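Local coordinates for protein triphenylmethane reductase (Citrobacter sp., PDB 2JL1) that probably uses NADPH to reduce triphenylmethane dyes, as an oxidoreductase of the NmrA-like family with a Rossmann-type nucleotide-binding fold, at residues L12-K23 / N176-T187. Residues are numbered along the deposited sequence; the frame is centred on the assembly and turned at random.
Sequences LGGLVIQHLLKK and NELALAAATVLT. With NAP (NADP nicotinamide-adenine-dinucleotide phosphate), chain B.
H19 enters helix 175-186 as a textbook knob in a hole formed by N176, A179, L180 and A183. Its CB rests on CB of A183, 3.6 Å away. With CG anti to the carbonyl carbon (chi1 -72°), the imidazole lies across L180: CG nears CA of L180, and CB of that leucine stands over the ring centre, a CH-pi contact 4.0 Å from the centroid. ND1 meets CD1 of L180 at 3.9 Å, while CE1 and NE2 turn to the amide of N176, tilted 36° from the ring; NE2 comes within 2.7 Å of ND2. Reciprocally, A179 fits among L12, L15, V16 and H19, its CB 3.6 Å from CB of L15. Small A179 and A183 let the axes approach to 8.2 Å at a crossing angle of -51°. Farther along, CD2 of L20 reaches CG2 of T187, and a water donates to T187 OG1 while accepting weakly from K23 NZ. At the other end, L12 N donates a nearly straight 2.6 Å hydrogen bond to O1N of NADP. The chemistry implies that apolar packing joins this dinucleotide-binding helix of the Rossmann fold to helix 175-186, with H19 and N176 the polar feature within and K23 and T187 at the edge.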
loop_
_atom_site.group_PDB
_atom_site.type_symbol
_atom_site.label_atom_id
_atom_site.label_comp_id
_atom_site.label_asym_id
_atom_site.label_seq_id
_atom_site.Cartn_x
_atom_site.Cartn_y
_atom_site.Cartn_z
ATOM N N LEU A 12 -11.445 2.836 20.719
ATOM C CA LEU A 12 -12.019 1.730 19.948
ATOM C C LEU A 12 -11.612 0.382 20.514
ATOM O O LEU A 12 -12.452 -0.493 20.665
ATOM C CB LEU A 12 -11.617 1.819 18.461
ATOM C CG LEU A 12 -12.273 0.833 17.483
ATOM C CD1 LEU A 12 -13.743 1.200 17.213
ATOM C CD2 LEU A 12 -11.488 0.805 16.152
ATOM N N GLY A 13 -10.322 0.227 20.796
ATOM C CA GLY A 13 -9.735 -1.009 21.346
ATOM C C GLY A 13 -10.348 -1.455 22.662
ATOM O O GLY A 13 -10.615 -2.640 22.861
ATOM N N GLY A 14 -10.570 -0.500 23.564
ATOM C CA GLY A 14 -11.194 -0.770 24.873
ATOM C C GLY A 14 -12.620 -1.256 24.692
ATOM O O GLY A 14 -13.054 -2.175 25.373
ATOM N N LEU A 15 -13.343 -0.665 23.743
ATOM C CA LEU A 15 -14.714 -1.110 23.443
ATOM C C LEU A 15 -14.757 -2.497 22.776
ATOM O O LEU A 15 -15.687 -3.267 23.013
ATOM C CB LEU A 15 -15.467 -0.072 22.601
ATOM C CG LEU A 15 -15.892 1.266 23.213
ATOM C CD1 LEU A 15 -16.283 2.272 22.093
ATOM C CD2 LEU A 15 -17.039 1.088 24.202
ATOM N N VAL A 16 -13.764 -2.819 21.951
ATOM C CA VAL A 16 -13.678 -4.149 21.327
ATOM C C VAL A 16 -13.498 -5.204 22.433
ATOM O O VAL A 16 -14.184 -6.220 22.443
ATOM C CB VAL A 16 -12.527 -4.259 20.263
ATOM C CG1 VAL A 16 -12.229 -5.729 19.912
ATOM C CG2 VAL A 16 -12.905 -3.539 18.975
ATOM N N ILE A 17 -12.580 -4.937 23.354
ATOM C CA ILE A 17 -12.348 -5.819 24.494
ATOM C C ILE A 17 -13.598 -5.978 25.363
ATOM O O ILE A 17 -13.934 -7.096 25.769
ATOM C CB ILE A 17 -11.087 -5.389 25.261
ATOM C CG1 ILE A 17 -9.875 -5.717 24.374
ATOM C CG2 ILE A 17 -11.010 -6.059 26.675
ATOM C CD1 ILE A 17 -8.558 -5.260 24.879
ATOM N N GLN A 18 -14.310 -4.875 25.611
ATOM C CA GLN A 18 -15.546 -4.957 26.397
ATOM C C GLN A 18 -16.624 -5.787 25.714
ATOM O O GLN A 18 -17.330 -6.559 26.375
ATOM C CB GLN A 18 -16.033 -3.563 26.809
ATOM C CG GLN A 18 -15.107 -2.920 27.860
ATOM C CD GLN A 18 -14.827 -3.837 29.076
ATOM O OE1 GLN A 18 -15.754 -4.359 29.695
ATOM N NE2 GLN A 18 -13.542 -4.021 29.417
ATOM N N HIS A 19 -16.728 -5.667 24.385
ATOM C CA HIS A 19 -17.607 -6.544 23.604
ATOM C C HIS A 19 -17.132 -8.006 23.523
ATOM O O HIS A 19 -17.956 -8.925 23.584
ATOM C CB HIS A 19 -17.819 -5.969 22.199
ATOM C CG HIS A 19 -18.686 -4.747 22.182
ATOM N ND1 HIS A 19 -20.045 -4.795 22.411
ATOM C CD2 HIS A 19 -18.385 -3.442 21.977
ATOM C CE1 HIS A 19 -20.544 -3.573 22.350
ATOM N NE2 HIS A 19 -19.558 -2.736 22.077
ATOM N N LEU A 20 -15.820 -8.225 23.384
ATOM C CA LEU A 20 -15.260 -9.587 23.396
ATOM C C LEU A 20 -15.509 -10.290 24.729
ATOM O O LEU A 20 -15.749 -11.504 24.765
ATOM C CB LEU A 20 -13.750 -9.586 23.085
ATOM C CG LEU A 20 -13.341 -9.315 21.627
ATOM C CD1 LEU A 20 -11.824 -9.186 21.462
ATOM C CD2 LEU A 20 -13.899 -10.407 20.735
ATOM N N LEU A 21 -15.458 -9.523 25.816
ATOM C CA LEU A 21 -15.688 -10.061 27.171
ATOM C C LEU A 21 -17.118 -10.576 27.367
ATOM O O LEU A 21 -17.375 -11.357 28.274
ATOM C CB LEU A 21 -15.300 -9.035 28.255
ATOM C CG LEU A 21 -13.795 -8.806 28.507
ATOM C CD1 LEU A 21 -13.509 -7.552 29.383
ATOM C CD2 LEU A 21 -13.133 -10.029 29.120
ATOM N N LYS A 22 -18.043 -10.148 26.516
ATOM C CA LYS A 22 -19.401 -10.697 26.547
ATOM C C LYS A 22 -19.530 -11.929 25.649
ATOM O O LYS A 22 -20.587 -12.557 25.610
ATOM C CB LYS A 22 -20.428 -9.646 26.136
ATOM C CG LYS A 22 -20.531 -8.468 27.075
ATOM C CD LYS A 22 -21.654 -7.563 26.604
ATOM C CE LYS A 22 -21.621 -6.192 27.263
ATOM N NZ LYS A 22 -21.936 -5.164 26.217
ATOM N N LYS A 23 -18.458 -12.293 24.938
ATOM C CA LYS A 23 -18.529 -13.413 23.989
ATOM C C LYS A 23 -17.577 -14.575 24.281
ATOM O O LYS A 23 -17.901 -15.722 24.012
ATOM C CB LYS A 23 -18.311 -12.917 22.548
ATOM C CG LYS A 23 -19.396 -12.001 22.011
ATOM C CD LYS A 23 -18.937 -11.308 20.708
ATOM C CE LYS A 23 -19.963 -10.273 20.197
ATOM N NZ LYS A 23 -21.222 -10.905 19.684
ATOM N N ASN A 176 -18.698 2.481 19.322
ATOM C CA ASN A 176 -19.319 1.343 19.978
ATOM C C ASN A 176 -19.805 0.298 18.984
ATOM O O ASN A 176 -19.495 -0.876 19.130
ATOM C CB ASN A 176 -20.450 1.765 20.904
ATOM C CG ASN A 176 -21.061 0.594 21.599
ATOM O OD1 ASN A 176 -22.248 0.323 21.445
ATOM N ND2 ASN A 176 -20.248 -0.144 22.331
ATOM N N GLU A 177 -20.535 0.727 17.962
ATOM C CA GLU A 177 -21.038 -0.207 16.943
ATOM C C GLU A 177 -19.941 -0.772 16.063
ATOM O O GLU A 177 -20.010 -1.931 15.678
ATOM C CB GLU A 177 -22.128 0.430 16.076
ATOM C CG GLU A 177 -23.374 0.801 16.858
ATOM C CD GLU A 177 -24.431 1.450 16.005
ATOM O OE1 GLU A 177 -24.166 2.503 15.362
ATOM O OE2 GLU A 177 -25.545 0.919 16.040
ATOM N N LEU A 178 -18.927 0.028 15.751
ATOM C CA LEU A 178 -17.777 -0.483 14.994
ATOM C C LEU A 178 -17.009 -1.511 15.813
ATOM O O LEU A 178 -16.515 -2.503 15.277
ATOM C CB LEU A 178 -16.846 0.645 14.597
ATOM C CG LEU A 178 -17.498 1.601 13.609
ATOM C CD1 LEU A 178 -16.680 2.915 13.502
ATOM C CD2 LEU A 178 -17.710 0.895 12.256
ATOM N N ALA A 179 -16.941 -1.289 17.123
ATOM C CA ALA A 179 -16.258 -2.221 18.025
ATOM C C ALA A 179 -17.011 -3.530 18.136
ATOM O O ALA A 179 -16.410 -4.606 18.228
ATOM C CB ALA A 179 -16.099 -1.601 19.402
ATOM N N LEU A 180 -18.336 -3.422 18.170
ATOM C CA LEU A 180 -19.226 -4.583 18.178
ATOM C C LEU A 180 -19.041 -5.412 16.913
ATOM O O LEU A 180 -18.963 -6.640 16.975
ATOM C CB LEU A 180 -20.697 -4.144 18.357
ATOM C CG LEU A 180 -21.772 -5.216 18.234
ATOM C CD1 LEU A 180 -21.488 -6.430 19.181
ATOM C CD2 LEU A 180 -23.156 -4.633 18.518
ATOM N N ALA A 181 -18.940 -4.736 15.772
ATOM C CA ALA A 181 -18.682 -5.399 14.485
ATOM C C ALA A 181 -17.348 -6.128 14.455
ATOM O O ALA A 181 -17.263 -7.254 13.948
ATOM C CB ALA A 181 -18.737 -4.361 13.347
ATOM N N ALA A 182 -16.302 -5.483 14.965
ATOM C CA ALA A 182 -15.004 -6.118 15.073
ATOM C C ALA A 182 -15.074 -7.381 15.972
ATOM O O ALA A 182 -14.586 -8.466 15.590
ATOM C CB ALA A 182 -13.989 -5.114 15.588
ATOM N N ALA A 183 -15.708 -7.244 17.141
ATOM C CA ALA A 183 -15.890 -8.365 18.076
ATOM C C ALA A 183 -16.726 -9.505 17.484
ATOM O O ALA A 183 -16.402 -10.698 17.671
ATOM C CB ALA A 183 -16.477 -7.877 19.413
ATOM N N THR A 184 -17.786 -9.160 16.758
ATOM C CA THR A 184 -18.627 -10.176 16.096
ATOM C C THR A 184 -17.806 -10.983 15.077
ATOM O O THR A 184 -17.800 -12.203 15.092
ATOM C CB THR A 184 -19.821 -9.488 15.404
ATOM O OG1 THR A 184 -20.595 -8.819 16.402
ATOM C CG2 THR A 184 -20.704 -10.477 14.660
ATOM N N VAL A 185 -17.095 -10.264 14.216
ATOM C CA VAL A 185 -16.237 -10.837 13.203
ATOM C C VAL A 185 -15.161 -11.780 13.776
ATOM O O VAL A 185 -14.938 -12.870 13.232
ATOM C CB VAL A 185 -15.622 -9.695 12.346
ATOM C CG1 VAL A 185 -14.395 -10.147 11.597
ATOM C CG2 VAL A 185 -16.678 -9.142 11.373
ATOM N N LEU A 186 -14.508 -11.359 14.858
ATOM C CA LEU A 186 -13.462 -12.153 15.546
ATOM C C LEU A 186 -13.932 -13.481 16.160
ATOM O O LEU A 186 -13.122 -14.407 16.361
ATOM C CB LEU A 186 -12.762 -11.302 16.617
ATOM C CG LEU A 186 -11.931 -10.103 16.105
ATOM C CD1 LEU A 186 -11.607 -9.123 17.234
ATOM C CD2 LEU A 186 -10.649 -10.558 15.379
ATOM N N THR A 187 -15.233 -13.579 16.436
ATOM C CA THR A 187 -15.790 -14.688 17.229
ATOM C C THR A 187 -16.805 -15.545 16.472
ATOM O O THR A 187 -17.606 -16.241 17.097
ATOM C CB THR A 187 -16.497 -14.157 18.493
ATOM O OG1 THR A 187 -17.487 -13.185 18.111
ATOM C CG2 THR A 187 -15.499 -13.525 19.450
HETATM P PA NAP B . -7.347 6.391 20.129
HETATM O O1A NAP B . -6.663 7.692 19.892
HETATM O O2A NAP B . -8.233 6.352 21.312
HETATM O O5B NAP B . -6.300 5.192 20.217
HETATM C C5B NAP B . -5.140 5.090 19.419
HETATM C C4B NAP B . -4.391 3.897 19.993
HETATM O O4B NAP B . -3.178 3.672 19.286
HETATM C C3B NAP B . -4.040 4.190 21.451
HETATM O O3B NAP B . -4.357 3.075 22.244
HETATM C C2B NAP B . -2.549 4.375 21.434
HETATM O O2B NAP B . -1.969 3.843 22.584
HETATM C C1B NAP B . -2.154 3.519 20.249
HETATM N N9A NAP B . -0.813 3.901 19.788
HETATM C C8A NAP B . -0.352 5.147 19.459
HETATM N N7A NAP B . 0.947 5.026 19.098
HETATM C C5A NAP B . 1.315 3.729 19.220
HETATM C C6A NAP B . 2.518 3.060 18.994
HETATM N N6A NAP B . 3.600 3.714 18.580
HETATM N N1A NAP B . 2.577 1.702 19.208
HETATM C C2A NAP B . 1.468 1.015 19.651
HETATM N N3A NAP B . 0.280 1.675 19.866
HETATM C C4A NAP B . 0.213 3.015 19.658
HETATM O O3 NAP B . -8.193 6.056 18.782
HETATM P PN NAP B . -9.654 5.404 18.599
HETATM O O1N NAP B . -9.687 4.191 19.433
HETATM O O2N NAP B . -10.684 6.463 18.787
HETATM O O5D NAP B . -9.603 4.909 17.033
HETATM C C5D NAP B . -8.734 3.851 16.651
HETATM C C4D NAP B . -7.966 4.107 15.349
HETATM O O4D NAP B . -8.882 4.457 14.326
HETATM C C3D NAP B . -6.987 5.279 15.455
HETATM O O3D NAP B . -5.680 4.919 15.826
HETATM C C2D NAP B . -7.012 5.917 14.078
HETATM O O2D NAP B . -6.060 5.391 13.177
HETATM C C1D NAP B . -8.380 5.537 13.554
HETATM N N1N NAP B . -9.237 6.733 13.602
HETATM C C2N NAP B . -10.420 6.667 12.937
HETATM C C3N NAP B . -11.245 7.755 12.898
HETATM C C7N NAP B . -12.517 7.699 12.166
HETATM O O7N NAP B . -13.369 8.835 12.292
HETATM N N7N NAP B . -12.750 6.617 11.414
HETATM C C4N NAP B . -10.918 8.914 13.633
HETATM C C5N NAP B . -9.765 8.933 14.379
HETATM C C6N NAP B . -8.890 7.844 14.313
HETATM P P2B NAP B . -1.634 4.757 23.872
HETATM O O1X NAP B . -2.780 4.590 24.851
HETATM O O2X NAP B . -1.489 6.227 23.516
HETATM O O3X NAP B . -0.334 4.206 24.421
HETATM O O HOH W 1 -20.662 -13.466 17.620
#